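Local coordinates for protein 2-dehydro-3-deoxy-d-gluconate/2-dehydro-3-deoxy-phosphogluconate aldolase (Picrophilus torridus, PDB 4UXD) that is an aldolase of the dihydrodipicolinate synthetase family, a parallel beta/alpha-barrel protein with extra C-terminal helices, assembled as four chains, at residues A[72-75]-A[76-80]; A[254-257]-A[258-262]; A[275-279]-A[280-284]. All coordinates share one frame; numbering follows the deposited sequence.

The three contacts are local arrangements that start, bend and end helices. Interaction 1 caps the start of helix 76-88 in the barrel, interaction 2 is the proline bend of helix 245-264, and interaction 3 ends the next helix, 270-279. Interactions 2 and 3 touch, with L259 CD1 lying 3.7 Å from Y275 CE2. Interaction 1 stands apart, its nearest atoms about 8 Å from interaction 3 and about 17 Å from interaction 2. The loop leaving G284 nevertheless returns to it, since R287 bonds to both E78 and Y73. A bound glycerol, probably from the crystallisation liquor, lies about 4 Å from the M260 side chain.

Interaction 1. Residues A[72-75]-A[76-80]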
ATOM      1  N   PRO A  72      23.685  -1.863   5.860  1.00 18.03           N
ATOM      2  CA  PRO A  72      23.349  -3.181   6.415  1.00 19.38           C
ATOM      3  C   PRO A  72      23.941  -4.363   5.644  1.00 24.98           C
ATOM      4  O   PRO A  72      23.810  -5.506   6.073  1.00 19.86           O
ATOM      5  CB  PRO A  72      21.819  -3.214   6.334  1.00 17.31           C
ATOM      6  CG  PRO A  72      21.501  -2.346   5.220  1.00 19.86           C
ATOM      7  CD  PRO A  72      22.505  -1.230   5.246  1.00 18.12           C
ATOM      8  N   TYR A  73      24.569  -4.104   4.506  1.00 24.23           N
ATOM      9  CA  TYR A  73      25.201  -5.187   3.767  1.00 24.02           C
ATOM     10  C   TYR A  73      26.553  -5.537   4.408  1.00 22.21           C
ATOM     11  O   TYR A  73      27.129  -6.559   4.093  1.00 17.59           O
ATOM     12  CB  TYR A  73      25.384  -4.821   2.284  1.00 20.69           C
ATOM     13  CG  TYR A  73      24.102  -4.576   1.514  1.00 19.93           C
ATOM     14  CD1 TYR A  73      22.858  -4.916   2.053  1.00 27.09           C
ATOM     15  CD2 TYR A  73      24.128  -4.003   0.251  1.00 20.01           C
ATOM     16  CE1 TYR A  73      21.677  -4.689   1.364  1.00 18.95           C
ATOM     17  CE2 TYR A  73      22.939  -3.775  -0.460  1.00 30.10           C
ATOM     18  CZ  TYR A  73      21.714  -4.118   0.104  1.00 24.73           C
ATOM     19  OH  TYR A  73      20.531  -3.894  -0.594  1.00 16.58           O
ATOM     20  N   PHE A  74      27.028  -4.703   5.329  1.00 22.03           N
ATOM     21  CA  PHE A  74      28.352  -4.871   5.917  1.00 23.18           C
ATOM     22  C   PHE A  74      28.281  -5.396   7.340  1.00 24.75           C
ATOM     23  O   PHE A  74      27.264  -5.247   8.030  1.00 25.86           O
ATOM     24  CB  PHE A  74      29.121  -3.539   5.900  1.00 27.75           C
ATOM     25  CG  PHE A  74      29.316  -2.970   4.526  1.00 25.95           C
ATOM     26  CD1 PHE A  74      30.275  -3.485   3.678  1.00 18.17           C
ATOM     27  CD2 PHE A  74      28.527  -1.925   4.076  1.00 31.13           C
ATOM     28  CE1 PHE A  74      30.437  -2.966   2.419  1.00 27.40           C
ATOM     29  CE2 PHE A  74      28.688  -1.408   2.808  1.00 23.71           C
ATOM     30  CZ  PHE A  74      29.640  -1.926   1.983  1.00 25.21           C
ATOM     31  N   THR A  75      29.383  -5.997   7.776  1.00 24.27           N
ATOM     32  CA  THR A  75      29.514  -6.478   9.147  1.00 25.90           C
ATOM     33  C   THR A  75      29.709  -5.320  10.100  1.00 22.83           C
ATOM     34  O   THR A  75      30.116  -4.233   9.705  1.00 25.60           O
ATOM     35  CB  THR A  75      30.721  -7.433   9.319  1.00 27.26           C
ATOM     36  OG1 THR A  75      31.935  -6.705   9.098  1.00 29.75           O
ATOM     37  CG2 THR A  75      30.641  -8.590   8.353  1.00 26.60           C
ATOM     38  N   LEU A  76      29.441  -5.564  11.367  1.00 23.37           N
ATOM     39  CA  LEU A  76      29.799  -4.610  12.402  1.00 28.00           C
ATOM     40  C   LEU A  76      31.293  -4.261  12.344  1.00 31.91           C
ATOM     41  O   LEU A  76      31.674  -3.104  12.477  1.00 35.29           O
ATOM     42  CB  LEU A  76      29.444  -5.183  13.768  1.00 33.81           C
ATOM     43  CG  LEU A  76      29.530  -4.233  14.954  1.00 44.09           C
ATOM     44  CD1 LEU A  76      28.553  -3.056  14.801  1.00 31.41           C
ATOM     45  CD2 LEU A  76      29.280  -5.014  16.237  1.00 31.75           C
ATOM     46  N   LYS A  77      32.140  -5.264  12.122  1.00 31.96           N
ATOM     47  CA  LYS A  77      33.575  -5.034  12.045  1.00 26.72           C
ATOM     48  C   LYS A  77      33.968  -4.181  10.842  1.00 25.94           C
ATOM     49  O   LYS A  77      34.733  -3.227  10.983  1.00 31.02           O
ATOM     50  CB  LYS A  77      34.313  -6.369  12.018  1.00 33.51           C
ATOM     51  CG  LYS A  77      34.204  -7.141  13.332  1.00 46.75           C
ATOM     52  CD  LYS A  77      34.793  -8.531  13.219  1.00 44.29           C
ATOM     53  CE  LYS A  77      34.656  -9.286  14.516  1.00 56.76           C
ATOM     54  NZ  LYS A  77      34.653 -10.761  14.300  1.00 68.58           N
ATOM     55  N   GLU A  78      33.451  -4.510   9.664  1.00 24.03           N
ATOM     56  CA  GLU A  78      33.677  -3.676   8.472  1.00 30.13           C
ATOM     57  C   GLU A  78      33.218  -2.237   8.650  1.00 25.71           C
ATOM     58  O   GLU A  78      33.780  -1.314   8.052  1.00 23.88           O
ATOM     59  CB  GLU A  78      32.949  -4.250   7.265  1.00 29.37           C
ATOM     60  CG  GLU A  78      33.580  -5.477   6.666  1.00 33.45           C
ATOM     61  CD  GLU A  78      32.666  -6.137   5.666  1.00 29.02           C
ATOM     62  OE1 GLU A  78      31.466  -6.306   5.984  1.00 33.65           O
ATOM     63  OE2 GLU A  78      33.133  -6.461   4.559  1.00 24.32           O
ATOM     64  N   ARG A  79      32.180  -2.052   9.461  1.00 25.41           N
ATOM     65  CA  ARG A  79      31.587  -0.738   9.628  1.00 30.56           C
ATOM     66  C   ARG A  79      32.432   0.085  10.587  1.00 24.47           C
ATOM     67  O   ARG A  79      32.712   1.251  10.325  1.00 23.68           O
ATOM     68  CB  ARG A  79      30.139  -0.845  10.117  1.00 25.92           C
ATOM     69  CG  ARG A  79      29.160  -1.292   9.012  1.00 31.06           C
ATOM     70  CD  ARG A  79      27.760  -1.504   9.558  1.00 24.31           C
ATOM     71  NE  ARG A  79      27.099  -0.231   9.823  1.00 26.77           N
ATOM     72  CZ  ARG A  79      26.061  -0.083  10.641  1.00 31.14           C
ATOM     73  NH1 ARG A  79      25.578  -1.138  11.286  1.00 32.20           N
ATOM     74  NH2 ARG A  79      25.512   1.119  10.822  1.00 23.44           N
ATOM     75  N   LYS A  80      32.849  -0.521  11.690  1.00 30.20           N
ATOM     76  CA  LYS A  80      33.763   0.153  12.601  1.00 25.64           C
ATOM     77  C   LYS A  80      35.000   0.585  11.835  1.00 28.32           C
ATOM     78  O   LYS A  80      35.467   1.719  11.965  1.00 28.20           O
ATOM     79  CB  LYS A  80      34.159  -0.747  13.752  1.00 24.89           C
ATOM     80  CG  LYS A  80      33.113  -0.949  14.814  1.00 34.31           C
ATOM     81  CD  LYS A  80      33.701  -1.799  15.930  1.00 46.28           C
ATOM     82  CE  LYS A  80      32.639  -2.504  16.739  1.00 49.32           C
ATOM     83  NZ  LYS A  80      33.242  -3.550  17.609  1.00 47.15           N
TER
HETATM   84  O   HOH W   1      26.157  -4.047  10.533  1.00 33.43           O
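T75 and E78 reach past each other at roughly a right angle, each side chain bonding to the other residue's backbone N-H. T75 holds OG1 between its own N and carbonyl carbon (chi1 66°), the position from which it accepts E78 N at 2.7 Å. In return E78 runs back, extended beyond CG, and its OE1 takes T75 N at 2.8 Å in an almost straight bond (178°). Together these bonds make a capping box with T75 as the N-cap. The F74 ring stands with its edge to the same carboxylate: OE1 lies in the ring plane, 3.8 Å from CD1, and ring and carboxylate planes are 72° apart. OE2 is held by a salt bridge to R287, which fixes the far end of the glutamate. R79 lies along the first turn, its CG 3.8 Å from F74 CB, while its N donates to T75 O at 3.0 Å. A bend at chi3 brings NH1 to G99 O, and a water links the same nitrogen to F74 O. The turn thus opens helix 76-88 after the loop that leaves strand 61-63; L76 and R79 pack on helix 103-115, K80 pairs with E108 there, and T75 and E78 pack against N104 of the second subunit.

Interaction 2. Residues A[254-257]-A[258-262]; sequences NDVI and PLMKK
V256 O accepts M260 N at 2.7 Å, the shortest bond of this turn, with the donor arriving nearly along the C=O axis. CB and CG of M260 both lie against the same oxygen, each 3.5 Å from V256 O, before the chain folds over at chi2 (-56°) and again at chi3, leading the sulfur away from the turn. There the methionine packs on Y272 of helix 270-279, and on D209 and T227. One residue back, L259 N reaches D255 O at 3.2 Å, approaching tilted 28° from the carbonyl plane, while the bond from K261 N to I257 O is weak. P258 is the misfit: it has no N-H to give to the preceding turn, and its ring fills that place instead. The ring sits as a knob among N254, D255, V256 and I257, with CG against N254 O at 3.3 Å and CD against D255 O at 3.4 Å. The carboxylate of D255 points elsewhere, into a salt bridge with R236. The wider pi-type turn at 254-256 probably makes room for the ring just ahead of the break in bonding, and the helix resumes with K262 N on P258 O. This is a proline kink inside a helix, here bending helix 245-264 in the C-terminal part that follows the barrel.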
ATOM      1  N   ASN A 254      17.628  22.102 -13.939  1.00 35.99           N
ATOM      2  CA  ASN A 254      18.403  21.675 -15.097  1.00 46.65           C
ATOM      3  C   ASN A 254      19.501  20.653 -14.771  1.00 51.09           C
ATOM      4  O   ASN A 254      19.905  19.873 -15.634  1.00 48.82           O
ATOM      5  CB  ASN A 254      19.030  22.893 -15.776  1.00 55.84           C
ATOM      6  CG  ASN A 254      18.000  23.929 -16.181  1.00 50.41           C
ATOM      7  OD1 ASN A 254      18.044  25.077 -15.739  1.00 52.32           O
ATOM      8  ND2 ASN A 254      17.064  23.526 -17.026  1.00 57.98           N
ATOM      9  N   ASP A 255      19.983  20.656 -13.532  1.00 51.70           N
ATOM     10  CA  ASP A 255      21.124  19.824 -13.161  1.00 51.40           C
ATOM     11  C   ASP A 255      20.740  18.670 -12.239  1.00 52.95           C
ATOM     12  O   ASP A 255      20.839  17.505 -12.618  1.00 41.13           O
ATOM     13  CB  ASP A 255      22.190  20.688 -12.501  1.00 39.53           C
ATOM     14  CG  ASP A 255      22.538  21.881 -13.336  1.00 46.18           C
ATOM     15  OD1 ASP A 255      22.210  21.853 -14.543  1.00 47.51           O
ATOM     16  OD2 ASP A 255      23.137  22.835 -12.801  1.00 46.61           O
ATOM     17  N   VAL A 256      20.282  19.009 -11.039  1.00 47.20           N
ATOM     18  CA  VAL A 256      19.993  18.023 -10.012  1.00 37.45           C
ATOM     19  C   VAL A 256      18.839  17.096 -10.423  1.00 38.91           C
ATOM     20  O   VAL A 256      18.982  15.862 -10.445  1.00 29.35           O
ATOM     21  CB  VAL A 256      19.639  18.720  -8.669  1.00 34.27           C
ATOM     22  CG1 VAL A 256      19.579  17.707  -7.527  1.00 30.14           C
ATOM     23  CG2 VAL A 256      20.650  19.826  -8.343  1.00 29.66           C
ATOM     24  N   ILE A 257      17.701  17.703 -10.750  1.00 36.88           N
ATOM     25  CA  ILE A 257      16.465  16.960 -11.006  1.00 39.70           C
ATOM     26  C   ILE A 257      16.600  16.024 -12.199  1.00 36.96           C
ATOM     27  O   ILE A 257      16.097  14.905 -12.156  1.00 32.61           O
ATOM     28  CB  ILE A 257      15.260  17.928 -11.223  1.00 45.51           C
ATOM     29  CG1 ILE A 257      14.772  18.445  -9.874  1.00 37.10           C
ATOM     30  CG2 ILE A 257      14.086  17.242 -11.955  1.00 38.46           C
ATOM     31  CD1 ILE A 257      13.913  19.662  -9.964  1.00 46.14           C
ATOM     32  N   PRO A 258      17.264  16.479 -13.275  1.00 40.43           N
ATOM     33  CA  PRO A 258      17.435  15.560 -14.402  1.00 40.21           C
ATOM     34  C   PRO A 258      18.408  14.441 -14.078  1.00 28.90           C
ATOM     35  O   PRO A 258      18.224  13.319 -14.556  1.00 25.80           O
ATOM     36  CB  PRO A 258      17.958  16.470 -15.515  1.00 40.77           C
ATOM     37  CG  PRO A 258      17.441  17.809 -15.146  1.00 40.59           C
ATOM     38  CD  PRO A 258      17.590  17.858 -13.664  1.00 35.08           C
ATOM     39  N   LEU A 259      19.408  14.740 -13.254  1.00 30.63           N
ATOM     40  CA  LEU A 259      20.321  13.703 -12.758  1.00 33.28           C
ATOM     41  C   LEU A 259      19.619  12.703 -11.838  1.00 33.25           C
ATOM     42  O   LEU A 259      19.849  11.486 -11.937  1.00 26.35           O
ATOM     43  CB  LEU A 259      21.495  14.325 -12.006  1.00 24.04           C
ATOM     44  CG  LEU A 259      22.471  13.279 -11.468  1.00 28.25           C
ATOM     45  CD1 LEU A 259      23.155  12.545 -12.618  1.00 23.83           C
ATOM     46  CD2 LEU A 259      23.470  13.916 -10.537  1.00 18.08           C
ATOM     47  N   MET A 260      18.788  13.227 -10.933  1.00 36.05           N
ATOM     48  CA  MET A 260      17.993  12.394 -10.032  1.00 35.18           C
ATOM     49  C   MET A 260      17.048  11.462 -10.798  1.00 29.82           C
ATOM     50  O   MET A 260      16.719  10.380 -10.316  1.00 27.83           O
ATOM     51  CB  MET A 260      17.179  13.260  -9.062  1.00 31.30           C
ATOM     52  CG  MET A 260      17.947  13.763  -7.828  1.00 26.92           C
ATOM     53  SD  MET A 260      18.702  12.419  -6.873  1.00 26.54           S
ATOM     54  CE  MET A 260      17.309  11.621  -6.094  1.00 28.39           C
ATOM     55  N   LYS A 261      16.615  11.879 -11.985  1.00 30.96           N
ATOM     56  CA  LYS A 261      15.724  11.057 -12.789  1.00 25.35           C
ATOM     57  C   LYS A 261      16.492   9.907 -13.410  1.00 40.72           C
ATOM     58  O   LYS A 261      16.022   8.767 -13.403  1.00 37.18           O
ATOM     59  CB  LYS A 261      15.055  11.870 -13.889  1.00 30.75           C
ATOM     60  CG  LYS A 261      14.069  11.053 -14.733  1.00 51.75           C
ATOM     61  CD  LYS A 261      13.470  11.893 -15.859  1.00 61.73           C
ATOM     62  CE  LYS A 261      12.588  11.061 -16.780  1.00 59.00           C
ATOM     63  NZ  LYS A 261      12.369  11.721 -18.097  1.00 40.35           N
ATOM     64  N   LYS A 262      17.661  10.226 -13.971  1.00 42.96           N
ATOM     65  CA  LYS A 262      18.568   9.219 -14.510  1.00 32.25           C
ATOM     66  C   LYS A 262      18.845   8.159 -13.444  1.00 35.65           C
ATOM     67  O   LYS A 262      18.626   6.976 -13.676  1.00 38.58           O
ATOM     68  CB  LYS A 262      19.886   9.853 -14.981  1.00 38.57           C
ATOM     69  CG  LYS A 262      19.804  10.649 -16.271  1.00 54.36           C
ATOM     70  CD  LYS A 262      19.919   9.749 -17.505  1.00 78.57           C
ATOM     71  CE  LYS A 262      19.972  10.548 -18.808  1.00 78.34           C
ATOM     72  NZ  LYS A 262      20.180   9.676 -20.005  1.00 84.71           N
TER

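Interaction 3. Residues A[275-279]-A[280-284]; sequences YFYKK and NNING
Helix 270-279 ends in a Schellman motif: I282 N donates back to Y277 O at 2.6 Å, N281 N gives a weak bond to K278 O, and N281 is the C-prime residue with positive phi. Beside this turn the N280 side chain folds back on the helix end. With CG beside its own backbone N (chi1 -49°), it brings ND2 onto a lone pair of F276 O, in the carbonyl plane and 2.6 Å away, though the oxygen is a little out of the amide plane. The backbone N of N280 adds a weak bond to the same oxygen. ND2 also lies over one face of the F276 ring, 3.1 Å above its plane and offset toward the rim near CE1, with ring and amide planes 49° apart. I282 completes the group: its CD1 rests 4.1 Å from F276 CE2, and its CG2 meets Y277 CD1 at 4.4 Å, the apolar contact usual beside a Schellman turn. Further on, G284 lays its CA over the centre of the Y277 ring, 3.4 Å from the centroid and 10° off the normal, a CH-pi contact. The Y277 hydroxyl is bonded to G285 O and L36 N, so both the face and the end of this ring are fixed. N280 and I282 pack on I49, and F276 on L50, of helix 44-56. Chemically, two short bonds chiefly close the end: Y277 O takes I282 N, and F276 O, gripped twice by N280, takes ND2. The Y277 face carries G284 CA and the F276 face the N280 amide.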
ATOM      1  N   TYR A 275      28.183   5.387 -11.291  1.00 45.32           N
ATOM      2  CA  TYR A 275      28.417   6.758 -11.693  1.00 37.02           C
ATOM      3  C   TYR A 275      29.714   7.235 -11.082  1.00 39.21           C
ATOM      4  O   TYR A 275      30.483   7.959 -11.713  1.00 44.03           O
ATOM      5  CB  TYR A 275      27.251   7.651 -11.275  1.00 45.67           C
ATOM      6  CG  TYR A 275      27.110   8.909 -12.096  1.00 51.18           C
ATOM      7  CD1 TYR A 275      28.055   9.924 -12.016  1.00 59.67           C
ATOM      8  CD2 TYR A 275      26.027   9.091 -12.942  1.00 51.77           C
ATOM      9  CE1 TYR A 275      27.928  11.081 -12.763  1.00 69.29           C
ATOM     10  CE2 TYR A 275      25.891  10.245 -13.693  1.00 61.33           C
ATOM     11  CZ  TYR A 275      26.843  11.240 -13.600  1.00 70.46           C
ATOM     12  OH  TYR A 275      26.715  12.394 -14.347  1.00 62.77           O
ATOM     13  N   PHE A 276      29.962   6.809  -9.851  1.00 44.38           N
ATOM     14  CA  PHE A 276      31.200   7.149  -9.170  1.00 40.44           C
ATOM     15  C   PHE A 276      32.395   6.410  -9.781  1.00 40.12           C
ATOM     16  O   PHE A 276      33.501   6.945  -9.867  1.00 41.48           O
ATOM     17  CB  PHE A 276      31.106   6.820  -7.685  1.00 28.69           C
ATOM     18  CG  PHE A 276      32.398   7.015  -6.962  1.00 42.88           C
ATOM     19  CD1 PHE A 276      32.792   8.281  -6.562  1.00 35.54           C
ATOM     20  CD2 PHE A 276      33.244   5.934  -6.711  1.00 41.83           C
ATOM     21  CE1 PHE A 276      33.998   8.466  -5.899  1.00 43.18           C
ATOM     22  CE2 PHE A 276      34.450   6.118  -6.052  1.00 34.37           C
ATOM     23  CZ  PHE A 276      34.828   7.381  -5.650  1.00 33.91           C
ATOM     24  N   TYR A 277      32.168   5.174 -10.193  1.00 28.23           N
ATOM     25  CA  TYR A 277      33.234   4.339 -10.692  1.00 40.41           C
ATOM     26  C   TYR A 277      33.721   4.851 -12.043  1.00 46.42           C
ATOM     27  O   TYR A 277      34.925   4.979 -12.273  1.00 51.12           O
ATOM     28  CB  TYR A 277      32.764   2.888 -10.809  1.00 35.90           C
ATOM     29  CG  TYR A 277      32.541   2.172  -9.491  1.00 35.52           C
ATOM     30  CD1 TYR A 277      33.196   2.562  -8.334  1.00 40.39           C
ATOM     31  CD2 TYR A 277      31.669   1.096  -9.412  1.00 33.24           C
ATOM     32  CE1 TYR A 277      32.992   1.901  -7.139  1.00 39.45           C
ATOM     33  CE2 TYR A 277      31.463   0.430  -8.231  1.00 32.12           C
ATOM     34  CZ  TYR A 277      32.122   0.836  -7.093  1.00 37.57           C
ATOM     35  OH  TYR A 277      31.910   0.158  -5.908  1.00 38.04           O
ATOM     36  N   LYS A 278      32.776   5.142 -12.927  1.00 38.12           N
ATOM     37  CA  LYS A 278      33.087   5.610 -14.263  1.00 42.79           C
ATOM     38  C   LYS A 278      33.776   6.971 -14.232  1.00 47.34           C
ATOM     39  O   LYS A 278      34.690   7.231 -15.017  1.00 45.06           O
ATOM     40  CB  LYS A 278      31.812   5.689 -15.111  1.00 50.13           C
ATOM     41  CG  LYS A 278      31.308   4.337 -15.631  1.00 55.04           C
ATOM     42  CD  LYS A 278      30.218   4.516 -16.688  1.00 81.84           C
ATOM     43  CE  LYS A 278      29.877   3.210 -17.419  1.00 93.25           C
ATOM     44  NZ  LYS A 278      30.908   2.793 -18.425  1.00 71.13           N
ATOM     45  N   LYS A 279      33.339   7.829 -13.316  1.00 43.10           N
ATOM     46  CA  LYS A 279      33.823   9.195 -13.264  1.00 40.90           C
ATOM     47  C   LYS A 279      35.298   9.243 -12.892  1.00 50.85           C
ATOM     48  O   LYS A 279      36.073  10.004 -13.472  1.00 55.38           O
ATOM     49  CB  LYS A 279      33.015  10.023 -12.265  1.00 43.09           C
ATOM     50  CG  LYS A 279      33.771  11.246 -11.780  1.00 42.53           C
ATOM     51  CD  LYS A 279      32.886  12.402 -11.409  1.00 36.50           C
ATOM     52  CE  LYS A 279      33.530  13.709 -11.854  1.00 53.51           C
ATOM     53  NZ  LYS A 279      33.377  14.796 -10.858  1.00 63.26           N
ATOM     54  N   ASN A 280      35.670   8.450 -11.897  1.00 55.77           N
ATOM     55  CA  ASN A 280      37.054   8.363 -11.463  1.00 51.69           C
ATOM     56  C   ASN A 280      37.781   7.211 -12.161  1.00 56.83           C
ATOM     57  O   ASN A 280      38.885   6.842 -11.762  1.00 55.50           O
ATOM     58  CB  ASN A 280      37.117   8.188  -9.948  1.00 46.91           C
ATOM     59  CG  ASN A 280      36.246   9.181  -9.207  1.00 50.08           C
ATOM     60  OD1 ASN A 280      36.670  10.301  -8.919  1.00 58.49           O
ATOM     61  ND2 ASN A 280      35.020   8.772  -8.886  1.00 45.61           N
ATOM     62  N   ASN A 281      37.155   6.656 -13.202  1.00 50.35           N
ATOM     63  CA  ASN A 281      37.710   5.526 -13.947  1.00 51.84           C
ATOM     64  C   ASN A 281      38.174   4.393 -13.022  1.00 59.28           C
ATOM     65  O   ASN A 281      39.231   3.797 -13.227  1.00 58.52           O
ATOM     66  CB  ASN A 281      38.878   5.991 -14.829  1.00 50.98           C
ATOM     67  CG  ASN A 281      39.387   4.893 -15.762  1.00 53.78           C
ATOM     68  OD1 ASN A 281      38.601   4.140 -16.341  1.00 49.65           O
ATOM     69  ND2 ASN A 281      40.710   4.784 -15.890  1.00 45.99           N
ATOM     70  N   ILE A 282      37.389   4.102 -11.993  1.00 53.20           N
ATOM     71  CA  ILE A 282      37.739   3.031 -11.073  1.00 48.84           C
ATOM     72  C   ILE A 282      37.006   1.757 -11.449  1.00 48.43           C
ATOM     73  O   ILE A 282      35.860   1.788 -11.893  1.00 50.10           O
ATOM     74  CB  ILE A 282      37.418   3.413  -9.621  1.00 49.50           C
ATOM     75  CG1 ILE A 282      38.313   4.576  -9.196  1.00 40.70           C
ATOM     76  CG2 ILE A 282      37.617   2.218  -8.683  1.00 46.73           C
ATOM     77  CD1 ILE A 282      37.990   5.136  -7.836  1.00 42.66           C
ATOM     78  N   ASN A 283      37.691   0.637 -11.266  1.00 53.07           N
ATOM     79  CA  ASN A 283      37.123  -0.678 -11.499  1.00 60.69           C
ATOM     80  C   ASN A 283      36.465  -1.186 -10.216  1.00 61.93           C
ATOM     81  O   ASN A 283      37.070  -1.938  -9.446  1.00 62.47           O
ATOM     82  CB  ASN A 283      38.216  -1.637 -11.974  1.00 71.49           C
ATOM     83  CG  ASN A 283      37.678  -2.985 -12.366  1.00 56.60           C
ATOM     84  OD1 ASN A 283      36.498  -3.124 -12.682  1.00 64.43           O
ATOM     85  ND2 ASN A 283      38.542  -3.993 -12.351  1.00 53.67           N
ATOM     86  N   GLY A 284      35.226  -0.760  -9.987  1.00 52.57           N
ATOM     87  CA  GLY A 284      34.559  -1.009  -8.727  1.00 45.77           C
ATOM     88  C   GLY A 284      33.489  -2.077  -8.804  1.00 41.80           C
ATOM     89  O   GLY A 284      32.957  -2.359  -9.874  1.00 48.11           O
TER